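Local coordinates for putative N-acetylmuramoyl-L-alanine amidase (Neisseria meningitidis MC58, PDB 3CZX), which probably hydrolyses the amide link between N-acetylmuramoyl and L-amino acid residues of cell-wall glycopeptides, using a bound zinc ion, at residues A64-H78 and H131-F144. Sequence-based numbering, arbitrary orientation.
With ZN (zinc ion), chain E.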
loop_
_atom_site.group_PDB
_atom_site.type_symbol
_atom_site.label_atom_id
_atom_site.label_comp_id
_atom_site.label_asym_id
_atom_site.label_seq_id
_atom_site.Cartn_x
_atom_site.Cartn_y
_atom_site.Cartn_z
ATOM N N ALA A 64 -1.390 -23.343 4.089
ATOM C CA ALA A 64 -1.756 -22.736 2.809
ATOM C C ALA A 64 -2.619 -23.695 2.003
ATOM O O ALA A 64 -3.657 -23.303 1.447
ATOM C CB ALA A 64 -0.500 -22.356 2.022
ATOM N N VAL A 65 -2.184 -24.951 1.948
ATOM C CA VAL A 65 -2.871 -25.966 1.153
ATOM C C VAL A 65 -4.276 -26.207 1.662
ATOM O O VAL A 65 -5.206 -26.408 0.871
ATOM C CB VAL A 65 -2.079 -27.281 1.127
ATOM C CG1 VAL A 65 -2.935 -28.434 0.579
ATOM C CG2 VAL A 65 -0.793 -27.099 0.303
ATOM N N LYS A 66 -4.443 -26.175 2.983
ATOM C CA LYS A 66 -5.770 -26.256 3.562
ATOM C C LYS A 66 -6.662 -25.128 3.026
ATOM O O LYS A 66 -7.835 -25.362 2.708
ATOM C CB LYS A 66 -5.691 -26.209 5.091
ATOM C CG LYS A 66 -7.033 -26.394 5.785
ATOM C CD LYS A 66 -6.847 -26.765 7.274
ATOM C CE LYS A 66 -8.185 -26.894 8.015
ATOM N NZ LYS A 66 -7.977 -27.011 9.495
ATOM N N LEU A 67 -6.106 -23.916 2.918
ATOM C CA LEU A 67 -6.855 -22.752 2.392
ATOM C C LEU A 67 -7.140 -22.919 0.908
ATOM O O LEU A 67 -8.217 -22.564 0.434
ATOM C CB LEU A 67 -6.082 -21.429 2.582
ATOM C CG LEU A 67 -6.128 -20.697 3.917
ATOM C CD1 LEU A 67 -5.450 -19.342 3.789
ATOM C CD2 LEU A 67 -7.563 -20.546 4.350
ATOM N N ILE A 68 -6.167 -23.432 0.165
ATOM C CA ILE A 68 -6.369 -23.650 -1.278
ATOM C C ILE A 68 -7.559 -24.583 -1.458
ATOM O O ILE A 68 -8.483 -24.301 -2.231
ATOM C CB ILE A 68 -5.145 -24.262 -1.960
ATOM C CG1 ILE A 68 -3.959 -23.293 -1.908
ATOM C CG2 ILE A 68 -5.476 -24.602 -3.396
ATOM C CD1 ILE A 68 -2.654 -23.916 -2.326
ATOM N N ARG A 69 -7.554 -25.679 -0.703
ATOM C CA ARG A 69 -8.605 -26.684 -0.842
ATOM C C ARG A 69 -9.981 -26.117 -0.504
ATOM O O ARG A 69 -10.967 -26.474 -1.143
ATOM C CB ARG A 69 -8.301 -27.928 0.013
ATOM C CG ARG A 69 -7.277 -28.884 -0.606
ATOM C CD ARG A 69 -7.865 -29.643 -1.811
ATOM N NE ARG A 69 -7.829 -28.811 -3.013
ATOM C CZ ARG A 69 -6.892 -28.868 -3.964
ATOM N NH1 ARG A 69 -5.903 -29.765 -3.913
ATOM N NH2 ARG A 69 -6.963 -28.027 -5.002
ATOM N N GLY A 70 -10.039 -25.220 0.476
ATOM C CA GLY A 70 -11.296 -24.581 0.864
ATOM C C GLY A 70 -11.780 -23.417 0.011
ATOM O O GLY A 70 -12.796 -22.793 0.336
ATOM N N SER A 71 -11.083 -23.096 -1.082
ATOM C CA SER A 71 -11.424 -21.928 -1.907
ATOM C C SER A 71 -11.731 -22.258 -3.353
ATOM O O SER A 71 -11.344 -23.326 -3.846
ATOM C CB SER A 71 -10.243 -20.950 -1.896
ATOM O OG SER A 71 -9.081 -21.588 -2.391
ATOM N N ASP A 72 -12.381 -21.313 -4.036
ATOM C CA ASP A 72 -12.644 -21.381 -5.481
ATOM C C ASP A 72 -11.523 -20.864 -6.387
ATOM O O ASP A 72 -11.301 -21.393 -7.491
ATOM C CB ASP A 72 -13.891 -20.584 -5.807
ATOM C CG ASP A 72 -15.092 -21.098 -5.055
ATOM O OD1 ASP A 72 -15.410 -22.292 -5.219
ATOM O OD2 ASP A 72 -15.695 -20.334 -4.288
ATOM N N VAL A 73 -10.848 -19.802 -5.950
ATOM C CA VAL A 73 -9.572 -19.439 -6.551
ATOM C C VAL A 73 -8.614 -19.060 -5.411
ATOM O O VAL A 73 -9.048 -18.479 -4.428
ATOM C CB VAL A 73 -9.726 -18.315 -7.592
ATOM C CG1 VAL A 73 -10.170 -17.024 -6.946
ATOM C CG2 VAL A 73 -8.420 -18.165 -8.392
ATOM N N ALA A 74 -7.344 -19.449 -5.541
ATOM C CA ALA A 74 -6.309 -19.169 -4.553
ATOM C C ALA A 74 -5.085 -18.634 -5.270
ATOM O O ALA A 74 -4.566 -19.288 -6.170
ATOM C CB ALA A 74 -5.923 -20.414 -3.761
ATOM N N ILE A 75 -4.623 -17.446 -4.865
ATOM C CA ILE A 75 -3.514 -16.754 -5.507
ATOM C C ILE A 75 -2.473 -16.323 -4.479
ATOM O O ILE A 75 -2.831 -15.668 -3.462
ATOM C CB ILE A 75 -4.032 -15.464 -6.223
ATOM C CG1 ILE A 75 -5.114 -15.816 -7.248
ATOM C CG2 ILE A 75 -2.875 -14.749 -6.903
ATOM C CD1 ILE A 75 -6.089 -14.680 -7.572
ATOM N N GLU A 76 -1.224 -16.706 -4.692
ATOM C CA GLU A 76 -0.110 -16.195 -3.905
ATOM C C GLU A 76 0.758 -15.267 -4.740
ATOM O O GLU A 76 1.288 -15.647 -5.797
ATOM C CB GLU A 76 0.753 -17.327 -3.324
ATOM C CG GLU A 76 1.777 -16.767 -2.384
ATOM C CD GLU A 76 2.396 -17.782 -1.524
ATOM O OE1 GLU A 76 3.460 -18.298 -1.936
ATOM O OE2 GLU A 76 1.824 -18.043 -0.443
ATOM N N PHE A 77 0.914 -14.037 -4.273
ATOM C CA PHE A 77 1.616 -13.021 -5.014
ATOM C C PHE A 77 3.125 -13.111 -4.756
ATOM O O PHE A 77 3.574 -13.218 -3.612
ATOM C CB PHE A 77 1.093 -11.610 -4.667
ATOM C CG PHE A 77 -0.352 -11.392 -5.032
ATOM C CD1 PHE A 77 -0.727 -10.979 -6.297
ATOM C CD2 PHE A 77 -1.328 -11.596 -4.095
ATOM C CE1 PHE A 77 -2.081 -10.772 -6.594
ATOM C CE2 PHE A 77 -2.703 -11.416 -4.389
ATOM C CZ PHE A 77 -3.052 -11.018 -5.636
ATOM N N HIS A 78 3.851 -13.097 -5.849
ATOM C CA HIS A 78 5.316 -13.118 -5.884
ATOM C C HIS A 78 5.801 -12.132 -6.927
ATOM O O HIS A 78 4.998 -11.588 -7.687
ATOM C CB HIS A 78 5.805 -14.490 -6.322
ATOM C CG HIS A 78 5.727 -15.532 -5.261
ATOM N ND1 HIS A 78 6.839 -15.960 -4.562
ATOM C CD2 HIS A 78 4.673 -16.206 -4.744
ATOM C CE1 HIS A 78 6.464 -16.828 -3.638
ATOM N NE2 HIS A 78 5.160 -17.008 -3.738
ATOM N N HIS A 131 10.111 -23.360 -8.763
ATOM C CA HIS A 131 9.716 -22.272 -7.847
ATOM C C HIS A 131 9.787 -22.688 -6.378
ATOM O O HIS A 131 9.469 -23.820 -6.039
ATOM C CB HIS A 131 8.291 -21.773 -8.187
ATOM C CG HIS A 131 7.976 -20.425 -7.602
ATOM N ND1 HIS A 131 7.465 -20.273 -6.330
ATOM C CD2 HIS A 131 8.137 -19.176 -8.099
ATOM C CE1 HIS A 131 7.313 -18.981 -6.075
ATOM N NE2 HIS A 131 7.715 -18.295 -7.134
ATOM N N SER A 132 10.182 -21.764 -5.494
ATOM C CA SER A 132 10.155 -22.011 -4.035
ATOM C C SER A 132 8.794 -22.462 -3.494
ATOM O O SER A 132 8.714 -23.196 -2.498
ATOM C CB SER A 132 10.638 -20.760 -3.256
ATOM O OG SER A 132 9.651 -19.742 -3.160
ATOM N N ARG A 133 7.718 -22.030 -4.154
ATOM C CA ARG A 133 6.368 -22.371 -3.758
ATOM C C ARG A 133 5.669 -23.172 -4.861
ATOM O O ARG A 133 4.437 -23.139 -4.979
ATOM C CB ARG A 133 5.572 -21.096 -3.436
ATOM C CG ARG A 133 6.165 -20.282 -2.295
ATOM C CD ARG A 133 5.821 -20.898 -0.956
ATOM N NE ARG A 133 4.565 -20.380 -0.441
ATOM C CZ ARG A 133 4.095 -20.592 0.787
ATOM N NH1 ARG A 133 4.739 -21.385 1.634
ATOM N NH2 ARG A 133 2.947 -20.035 1.165
ATOM N N LEU A 134 6.452 -23.903 -5.658
ATOM C CA LEU A 134 5.887 -24.833 -6.646
ATOM C C LEU A 134 4.850 -25.741 -6.001
ATOM O O LEU A 134 3.819 -26.049 -6.617
ATOM C CB LEU A 134 6.998 -25.671 -7.279
ATOM C CG LEU A 134 6.637 -26.588 -8.453
ATOM C CD1 LEU A 134 6.039 -25.811 -9.616
ATOM C CD2 LEU A 134 7.908 -27.320 -8.895
ATOM N N ALA A 135 5.089 -26.149 -4.745
ATOM C CA ALA A 135 4.101 -26.975 -4.003
ATOM C C ALA A 135 2.704 -26.345 -3.897
ATOM O O ALA A 135 1.683 -27.054 -3.923
ATOM C CB ALA A 135 4.621 -27.316 -2.605
ATOM N N TYR A 136 2.670 -25.012 -3.788
ATOM C CA TYR A 136 1.415 -24.225 -3.758
ATOM C C TYR A 136 0.693 -24.344 -5.097
ATOM O O TYR A 136 -0.514 -24.569 -5.136
ATOM C CB TYR A 136 1.759 -22.758 -3.467
ATOM C CG TYR A 136 0.625 -21.790 -3.162
ATOM C CD1 TYR A 136 0.377 -21.365 -1.852
ATOM C CD2 TYR A 136 -0.126 -21.213 -4.184
ATOM C CE1 TYR A 136 -0.633 -20.442 -1.560
ATOM C CE2 TYR A 136 -1.140 -20.334 -3.906
ATOM C CZ TYR A 136 -1.385 -19.924 -2.595
ATOM O OH TYR A 136 -2.351 -18.988 -2.297
ATOM N N ALA A 137 1.457 -24.210 -6.175
ATOM C CA ALA A 137 0.935 -24.385 -7.539
ATOM C C ALA A 137 0.475 -25.826 -7.762
ATOM O O ALA A 137 -0.630 -26.064 -8.253
ATOM C CB ALA A 137 1.999 -23.973 -8.591
ATOM N N GLN A 138 1.313 -26.792 -7.377
ATOM C CA GLN A 138 0.934 -28.221 -7.492
ATOM C C GLN A 138 -0.347 -28.570 -6.752
ATOM O O GLN A 138 -1.155 -29.415 -7.217
ATOM C CB GLN A 138 2.089 -29.122 -7.051
ATOM C CG GLN A 138 3.281 -29.006 -7.977
ATOM C CD GLN A 138 4.519 -29.715 -7.464
ATOM O OE1 GLN A 138 4.717 -29.866 -6.245
ATOM N NE2 GLN A 138 5.381 -30.130 -8.393
ATOM N N ALA A 139 -0.572 -27.910 -5.609
ATOM C CA ALA A 139 -1.767 -28.154 -4.803
ATOM C C ALA A 139 -3.024 -27.511 -5.367
ATOM O O ALA A 139 -4.094 -27.665 -4.786
ATOM C CB ALA A 139 -1.533 -27.685 -3.384
ATOM N N GLY A 140 -2.897 -26.772 -6.476
ATOM C CA GLY A 140 -4.027 -26.101 -7.106
ATOM C C GLY A 140 -4.183 -24.619 -6.777
ATOM O O GLY A 140 -5.197 -24.000 -7.092
ATOM N N GLY A 141 -3.178 -24.047 -6.136
ATOM C CA GLY A 141 -3.098 -22.600 -5.999
ATOM C C GLY A 141 -2.409 -22.027 -7.230
ATOM O O GLY A 141 -1.812 -22.761 -8.027
ATOM N N ILE A 142 -2.426 -20.705 -7.325
ATOM C CA ILE A 142 -1.799 -19.972 -8.450
ATOM C C ILE A 142 -0.664 -19.127 -7.886
ATOM O O ILE A 142 -0.904 -18.302 -7.001
ATOM C CB ILE A 142 -2.834 -19.039 -9.094
ATOM C CG1 ILE A 142 -4.029 -19.842 -9.646
ATOM C CG2 ILE A 142 -2.206 -18.156 -10.220
ATOM C CD1 ILE A 142 -5.175 -18.960 -10.078
ATOM N N VAL A 143 0.552 -19.372 -8.353
ATOM C CA VAL A 143 1.702 -18.535 -8.001
ATOM C C VAL A 143 1.775 -17.466 -9.065
ATOM O O VAL A 143 2.171 -17.733 -10.201
ATOM C CB VAL A 143 3.005 -19.370 -7.929
ATOM C CG1 VAL A 143 4.262 -18.470 -7.777
ATOM C CG2 VAL A 143 2.895 -20.379 -6.810
ATOM N N PHE A 144 1.365 -16.243 -8.695
ATOM C CA PHE A 144 1.268 -15.135 -9.657
ATOM C C PHE A 144 2.477 -14.230 -9.555
ATOM O O PHE A 144 2.740 -13.688 -8.479
ATOM C CB PHE A 144 -0.046 -14.352 -9.410
ATOM C CG PHE A 144 -0.398 -13.336 -10.466
ATOM C CD1 PHE A 144 -0.045 -13.501 -11.782
ATOM C CD2 PHE A 144 -1.147 -12.215 -10.127
ATOM C CE1 PHE A 144 -0.416 -12.563 -12.753
ATOM C CE2 PHE A 144 -1.502 -11.308 -11.079
ATOM C CZ PHE A 144 -1.140 -11.460 -12.379
HETATM ZN ZN ZN E . 8.980 -15.515 -4.732
HETATM O O HOH W 1 -6.958 -21.702 -7.294
HETATM O O HOH W 2 9.080 -15.764 -6.924
HETATM O O HOH W 3 9.876 -17.625 -4.851
#
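Glu76 and Arg133 form a buried, two-pronged salt bridge: NE of Arg133 meets OE1 of Glu76 at 2.8 Å, NH2 meets OE2, and carboxylate and guanidinium lie nearly coplanar, 8° apart. Both carboxylate oxygens use their syn lone pairs. On its anti side, somewhat out of the carboxylate plane, OE1 also accepts NE2-H of His78 (OE1 to NE2 2.8 Å). With CG anti to the backbone N (chi1 -173°) and an extended chain beyond, Glu76 reaches away from its strand to Arg133; Thr9 adds a bond to OE2, and the carbonyl of Met59 one to Arg133 NH2.

The Tyr136 ring is clamped between two CH-pi contacts, Ile68 CD1 over the centre of one face (3.9 Å to the centroid) and Glu76 CB over the other, while the Tyr136 hydroxyl is hydrogen-bonded to Thr9. CE1 of His131 points edge-to-face at the His78 ring, 3.4 Å from His78 CE1, the planes 82° apart. His131 ND1 accepts the backbone N-H of Arg133.

The backbones of strands 73-77 and 142-144 run parallel in the central mixed sheet, joined by Ile142 N to Ala74 O, Glu76 N to Ile142 O, Phe144 N to Glu76 O and His78 N to Phe144 O. On the sheet face opposite Glu76, CG2 of Ile75 packs on CB of Phe144 (3.8 Å), and helix 99-113 covers both residues. Beyond the strands, Ile68 CG2 rests on the Gly140-Gly141 backbone at a Schellman motif.

Zinc is bound by ND1 of His78 (2.2 Å), His12, Glu26 and two waters, one of them 2.9 Å from His131 NE2. Held by zinc at ND1 and by Glu76 at NE2, the His78 ring is fixed in its rotation; the carboxylate probably makes ND1 a stronger zinc donor. Glu76 is thus the second-shell partner of this zinc ligand, and Arg133 in turn holds its carboxylate in place.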